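Local atomic coordinates of catechol 2,3-dioxygenase (PDB entry 2WL3), a protein that probably catalyses the extradiol ring cleavage of catechols by molecular oxygen at a mononuclear iron centre. Residues T5-L10 / Q145-I150; R100-L105 / E117-P122. One frame throughout, in Å; residues are numbered along the deposited sequence.

Contact 1: residues T5-L10 / Q145-I150; sequences TELGYL and QGLGHI. With FE (Fe (III) ion), chain K.
Leu-147 lays its CD2 methyl over the strand 6-13, 3.6 Å from Tyr-9 CA and 3.8 Å from Leu-10 CG. Its side chain meets that of Leu-10 at about a right angle, while CG of Leu-7 packs against the same CD2 methyl. With CG turned away from its backbone N (chi1 170°), Leu-7 swings CD2 to within 3.4 Å of Gly-148 O and 3.9 Å of Ile-150 CG1. Leu-10 and Ile-150 run antiparallel, flank to flank, CD1 of the leucine lying 3.7 Å from CG2 of the isoleucine. Ile-65 of strand 61-68 and Leu-213 of strand 210-217 extend this apolar layer.

One direct backbone bond accompanies the packing, Leu-147 N to Leu-7 O at 3.0 Å. A water bonds to Leu-7 N; its link to Gln-145 O is too short to be trusted. Gly-146, at positive phi, passes close to Leu-7 O and to the carboxylate of Glu-6, whose charge is met by Arg-51 and Arg-68.

The imidazole of His-149 leaves on the far side of its strand, where NE2 binds the iron at 2.2 Å; His-212 and Glu-263 are the other protein ligands. The apolar packing thus occupies one side of strand 149-152, while the opposite-facing His-149 contributes to the two-histidine, one-carboxylate iron site characteristic of extradiol dioxygenases of the vicinal oxygen chelate fold.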
loop_
_atom_site.group_PDB
_atom_site.type_symbol
_atom_site.label_atom_id
_atom_site.label_comp_id
_atom_site.label_asym_id
_atom_site.label_seq_id
_atom_site.Cartn_x
_atom_site.Cartn_y
_atom_site.Cartn_z
ATOM N N THR C 5 -16.707 -25.652 0.432
ATOM C CA THR C 5 -15.801 -24.522 0.201
ATOM C C THR C 5 -15.244 -24.454 -1.212
ATOM O O THR C 5 -14.839 -23.390 -1.654
ATOM C CB THR C 5 -14.622 -24.530 1.195
ATOM O OG1 THR C 5 -13.939 -25.790 1.124
ATOM C CG2 THR C 5 -15.128 -24.311 2.616
ATOM N N GLU C 6 -15.207 -25.590 -1.910
ATOM C CA GLU C 6 -14.729 -25.657 -3.296
ATOM C C GLU C 6 -15.106 -26.971 -3.970
ATOM O O GLU C 6 -15.406 -27.964 -3.300
ATOM C CB GLU C 6 -13.197 -25.497 -3.373
ATOM C CG GLU C 6 -12.395 -26.646 -2.763
ATOM C CD GLU C 6 -10.900 -26.381 -2.773
ATOM O OE1 GLU C 6 -10.225 -26.785 -3.746
ATOM O OE2 GLU C 6 -10.403 -25.738 -1.827
ATOM N N LEU C 7 -15.075 -26.958 -5.302
ATOM C CA LEU C 7 -15.120 -28.170 -6.110
ATOM C C LEU C 7 -13.716 -28.751 -6.045
ATOM O O LEU C 7 -12.773 -28.189 -6.623
ATOM C CB LEU C 7 -15.517 -27.833 -7.555
ATOM C CG LEU C 7 -15.419 -28.903 -8.663
ATOM C CD1 LEU C 7 -16.168 -30.171 -8.281
ATOM C CD2 LEU C 7 -15.951 -28.382 -9.979
ATOM N N GLY C 8 -13.572 -29.838 -5.296
ATOM C CA GLY C 8 -12.250 -30.411 -4.979
ATOM C C GLY C 8 -11.683 -31.345 -6.032
ATOM O O GLY C 8 -10.534 -31.197 -6.454
ATOM N N TYR C 9 -12.468 -32.319 -6.469
ATOM C CA TYR C 9 -11.975 -33.245 -7.495
ATOM C C TYR C 9 -13.096 -33.800 -8.347
ATOM O O TYR C 9 -14.269 -33.718 -7.976
ATOM C CB TYR C 9 -11.131 -34.383 -6.866
ATOM C CG TYR C 9 -11.883 -35.226 -5.861
ATOM C CD1 TYR C 9 -11.735 -35.006 -4.495
ATOM C CD2 TYR C 9 -12.740 -36.256 -6.273
ATOM C CE1 TYR C 9 -12.419 -35.787 -3.557
ATOM C CE2 TYR C 9 -13.440 -37.037 -5.341
ATOM C CZ TYR C 9 -13.277 -36.791 -3.988
ATOM O OH TYR C 9 -13.950 -37.551 -3.054
ATOM N N LEU C 10 -12.733 -34.367 -9.491
ATOM C CA LEU C 10 -13.683 -35.052 -10.333
ATOM C C LEU C 10 -13.179 -36.466 -10.593
ATOM O O LEU C 10 -11.969 -36.681 -10.792
ATOM C CB LEU C 10 -13.878 -34.308 -11.668
ATOM C CG LEU C 10 -14.583 -32.947 -11.750
ATOM C CD1 LEU C 10 -14.533 -32.436 -13.191
ATOM C CD2 LEU C 10 -16.039 -32.995 -11.258
ATOM N N GLN C 145 -10.345 -22.061 -4.760
ATOM C CA GLN C 145 -11.321 -21.888 -5.837
ATOM C C GLN C 145 -11.710 -23.224 -6.458
ATOM O O GLN C 145 -12.650 -23.307 -7.246
ATOM C CB GLN C 145 -10.761 -20.974 -6.926
ATOM C CG GLN C 145 -10.499 -19.547 -6.489
ATOM C CD GLN C 145 -10.580 -18.562 -7.646
ATOM O OE1 GLN C 145 -11.059 -18.893 -8.735
ATOM N NE2 GLN C 145 -10.117 -17.338 -7.411
ATOM N N GLY C 146 -10.971 -24.270 -6.121
ATOM C CA GLY C 146 -11.242 -25.593 -6.664
ATOM C C GLY C 146 -10.664 -25.770 -8.050
ATOM O O GLY C 146 -9.968 -24.883 -8.569
ATOM N N LEU C 147 -10.964 -26.915 -8.656
ATOM C CA LEU C 147 -10.372 -27.294 -9.934
ATOM C C LEU C 147 -10.826 -26.420 -11.105
ATOM O O LEU C 147 -10.043 -26.139 -12.006
ATOM C CB LEU C 147 -10.634 -28.779 -10.212
ATOM C CG LEU C 147 -12.040 -29.261 -10.529
ATOM C CD1 LEU C 147 -12.195 -29.426 -12.030
ATOM C CD2 LEU C 147 -12.261 -30.590 -9.854
ATOM N N GLY C 148 -12.086 -25.981 -11.058
ATOM C CA GLY C 148 -12.674 -25.162 -12.094
ATOM C C GLY C 148 -14.171 -25.172 -11.895
ATOM O O GLY C 148 -14.646 -25.305 -10.765
ATOM N N HIS C 149 -14.922 -25.025 -12.980
ATOM C CA HIS C 149 -16.372 -25.186 -12.908
ATOM C C HIS C 149 -16.897 -26.176 -13.940
ATOM O O HIS C 149 -16.316 -26.350 -15.007
ATOM C CB HIS C 149 -17.102 -23.838 -12.988
ATOM C CG HIS C 149 -17.059 -23.180 -14.335
ATOM N ND1 HIS C 149 -16.536 -21.917 -14.526
ATOM C CD2 HIS C 149 -17.526 -23.577 -15.542
ATOM C CE1 HIS C 149 -16.651 -21.579 -15.799
ATOM N NE2 HIS C 149 -17.250 -22.571 -16.438
ATOM N N ILE C 150 -18.008 -26.817 -13.611
ATOM C CA ILE C 150 -18.580 -27.854 -14.462
ATOM C C ILE C 150 -20.038 -27.571 -14.804
ATOM O O ILE C 150 -20.733 -26.883 -14.054
ATOM C CB ILE C 150 -18.490 -29.218 -13.763
ATOM C CG1 ILE C 150 -19.031 -29.118 -12.336
ATOM C CG2 ILE C 150 -17.041 -29.718 -13.745
ATOM C CD1 ILE C 150 -19.132 -30.446 -11.643
HETATM FE FE FE K . -18.109 -22.559 -18.491
HETATM O O HOH W 1 -14.674 -24.462 -6.592
#

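Contact 2: residues R100-L105 / E117-P122; sequences RRVLGL and EIFYGP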
loop_
_atom_site.group_PDB
_atom_site.type_symbol
_atom_site.label_atom_id
_atom_site.label_comp_id
_atom_site.label_asym_id
_atom_site.label_seq_id
_atom_site.Cartn_x
_atom_site.Cartn_y
_atom_site.Cartn_z
ATOM N N ARG C 100 -9.792 -42.267 -2.089
ATOM C CA ARG C 100 -10.046 -40.964 -2.694
ATOM C C ARG C 100 -8.916 -39.971 -2.438
ATOM O O ARG C 100 -8.932 -38.852 -2.969
ATOM C CB ARG C 100 -11.383 -40.397 -2.186
ATOM C CG ARG C 100 -12.605 -41.173 -2.644
ATOM C CD ARG C 100 -12.943 -40.868 -4.113
ATOM N NE ARG C 100 -14.195 -41.521 -4.472
ATOM C CZ ARG C 100 -14.285 -42.662 -5.143
ATOM N NH1 ARG C 100 -13.194 -43.254 -5.588
ATOM N NH2 ARG C 100 -15.475 -43.189 -5.405
ATOM N N ARG C 101 -7.937 -40.422 -1.652
ATOM C CA ARG C 101 -6.869 -39.607 -1.057
ATOM C C ARG C 101 -7.366 -38.472 -0.155
ATOM O O ARG C 101 -6.840 -37.361 -0.191
ATOM C CB ARG C 101 -5.874 -39.092 -2.115
ATOM C CG ARG C 101 -5.407 -40.151 -3.135
ATOM C CD ARG C 101 -4.797 -41.410 -2.506
ATOM N NE ARG C 101 -4.432 -42.371 -3.554
ATOM C CZ ARG C 101 -3.228 -42.451 -4.110
ATOM N NH1 ARG C 101 -2.258 -41.629 -3.718
ATOM N NH2 ARG C 101 -2.997 -43.341 -5.064
ATOM N N VAL C 102 -8.353 -38.767 0.677
ATOM C CA VAL C 102 -8.886 -37.776 1.617
ATOM C C VAL C 102 -8.901 -38.334 3.038
ATOM O O VAL C 102 -8.753 -39.534 3.234
ATOM C CB VAL C 102 -10.322 -37.344 1.241
ATOM C CG1 VAL C 102 -10.362 -36.721 -0.146
ATOM C CG2 VAL C 102 -11.286 -38.546 1.342
ATOM N N LEU C 103 -9.118 -37.474 4.030
ATOM C CA LEU C 103 -9.206 -37.942 5.422
ATOM C C LEU C 103 -10.582 -38.451 5.833
ATOM O O LEU C 103 -10.702 -39.312 6.708
ATOM C CB LEU C 103 -8.760 -36.838 6.378
ATOM C CG LEU C 103 -7.269 -36.468 6.369
ATOM C CD1 LEU C 103 -7.032 -35.258 7.295
ATOM C CD2 LEU C 103 -6.381 -37.660 6.763
ATOM N N GLY C 104 -11.632 -37.910 5.226
ATOM C CA GLY C 104 -12.985 -38.330 5.572
ATOM C C GLY C 104 -13.933 -37.971 4.453
ATOM O O GLY C 104 -13.677 -37.037 3.703
ATOM N N LEU C 105 -15.008 -38.733 4.307
ATOM C CA LEU C 105 -16.001 -38.382 3.308
ATOM C C LEU C 105 -17.341 -39.054 3.475
ATOM O O LEU C 105 -17.482 -40.065 4.137
ATOM C CB LEU C 105 -15.500 -38.626 1.883
ATOM C CG LEU C 105 -15.607 -40.026 1.297
ATOM C CD1 LEU C 105 -15.943 -39.927 -0.163
ATOM C CD2 LEU C 105 -14.309 -40.744 1.483
ATOM N N GLU C 117 -19.811 -36.530 -3.689
ATOM C CA GLU C 117 -19.043 -36.765 -2.472
ATOM C C GLU C 117 -18.689 -35.462 -1.800
ATOM O O GLU C 117 -18.454 -34.460 -2.459
ATOM C CB GLU C 117 -17.775 -37.558 -2.777
ATOM C CG GLU C 117 -17.922 -38.450 -3.992
ATOM C CD GLU C 117 -17.026 -39.638 -3.950
ATOM O OE1 GLU C 117 -15.815 -39.472 -3.693
ATOM O OE2 GLU C 117 -17.532 -40.748 -4.177
ATOM N N ILE C 118 -18.658 -35.494 -0.476
ATOM C CA ILE C 118 -18.251 -34.368 0.330
ATOM C C ILE C 118 -17.141 -34.840 1.266
ATOM O O ILE C 118 -17.331 -35.802 1.996
ATOM C CB ILE C 118 -19.422 -33.805 1.175
ATOM C CG1 ILE C 118 -20.655 -33.542 0.302
ATOM C CG2 ILE C 118 -18.972 -32.520 1.887
ATOM C CD1 ILE C 118 -21.778 -32.836 1.021
ATOM N N PHE C 119 -16.006 -34.142 1.274
ATOM C CA PHE C 119 -14.808 -34.613 1.977
ATOM C C PHE C 119 -14.058 -33.486 2.678
ATOM O O PHE C 119 -14.210 -32.312 2.331
ATOM C CB PHE C 119 -13.852 -35.299 0.989
ATOM C CG PHE C 119 -13.194 -34.353 0.019
ATOM C CD1 PHE C 119 -11.933 -33.822 0.285
ATOM C CD2 PHE C 119 -13.844 -33.974 -1.154
ATOM C CE1 PHE C 119 -11.323 -32.935 -0.618
ATOM C CE2 PHE C 119 -13.245 -33.075 -2.058
ATOM C CZ PHE C 119 -11.984 -32.569 -1.792
ATOM N N TYR C 120 -13.218 -33.844 3.640
ATOM C CA TYR C 120 -12.215 -32.902 4.128
ATOM C C TYR C 120 -10.863 -33.561 4.008
ATOM O O TYR C 120 -10.779 -34.779 3.889
ATOM C CB TYR C 120 -12.496 -32.479 5.577
ATOM C CG TYR C 120 -12.268 -33.579 6.593
ATOM C CD1 TYR C 120 -11.019 -33.745 7.191
ATOM C CD2 TYR C 120 -13.294 -34.479 6.933
ATOM C CE1 TYR C 120 -10.786 -34.771 8.110
ATOM C CE2 TYR C 120 -13.068 -35.511 7.869
ATOM C CZ TYR C 120 -11.811 -35.642 8.445
ATOM O OH TYR C 120 -11.558 -36.638 9.351
ATOM N N GLY C 121 -9.805 -32.758 4.014
ATOM C CA GLY C 121 -8.436 -33.289 4.133
ATOM C C GLY C 121 -7.848 -33.976 2.909
ATOM O O GLY C 121 -7.401 -35.122 2.988
ATOM N N PRO C 122 -7.789 -33.270 1.774
ATOM C CA PRO C 122 -7.151 -33.898 0.618
ATOM C C PRO C 122 -5.656 -34.154 0.853
ATOM O O PRO C 122 -5.018 -33.439 1.643
ATOM C CB PRO C 122 -7.340 -32.857 -0.492
ATOM C CG PRO C 122 -7.388 -31.529 0.232
ATOM C CD PRO C 122 -8.083 -31.840 1.548
#
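Arg-100 and Glu-117 bring their side chains together at about a right angle, their guanidinium and carboxylate planes inclined to each other by 28°. NE points at the syn side of OE1, with Arg-100 NE to Glu-117 OE1 at 2.7 Å and the acceptor close to the guanidinium plane. A second, weak bond runs from Arg-100 NH2 to Glu-117 OE2 at 3.4 Å. The arginine chain bends at chi2 (-76°) to present this edge. The Leu-105 chain runs parallel to that of Glu-117, with CD1 3.6 Å from OE1.

Farther along, Val-102 stands crosswise to Phe-119, its CG1 methyl 3.3 Å from CD1 of the ring. Beyond them Tyr-120 turns its ring across the opposing strand: one face covers the Leu-103 to Gly-104 peptide, and CE1 comes within 3.4 Å of Leu-103 CB. Gly-104, having no side chain, permits the ring to lie this close.

Leu-103 and Gly-104 both face Tyr-120 in a classic beta bulge of the antiparallel pairing. Leu-103 N reaches Tyr-120 O at 3.2 Å and, weakly, Gly-121 O; Tyr-120 N returns a bond to Gly-104 O. Gly-121 O also accepts from His-277 of the second subunit.

OE1 of Glu-117 has a further partner in the hydroxyl of Tyr-9, and Tyr-64 makes a cation-pi contact with Arg-100. The buried ion pair is therefore held from both of its ends, and neighbouring Arg-100 would be expected to favour the charged form of Glu-117.

How the contacts relate
Contact 1 lies near the middle of the chain, its centre about 5 Å from the chain's centre, and joins the sheet containing strand 6-13 to the sheet containing strand 149-152. Contact 2, whose centre is about 16 Å from the centre of the chain, is local: it pairs the two strands of one hairpin at the end away from the turn, and more of its residues come within reach of the second subunit, six against two. Although both are largely buried, aliphatic packing dominates between the sheets, whereas an ion pair, aromatic rings and strand-to-strand hydrogen bonds share the work in the hairpin. Tyr-9 bridges the contacts through its ring against Phe-119. Iron coordination belongs to contact 1 alone.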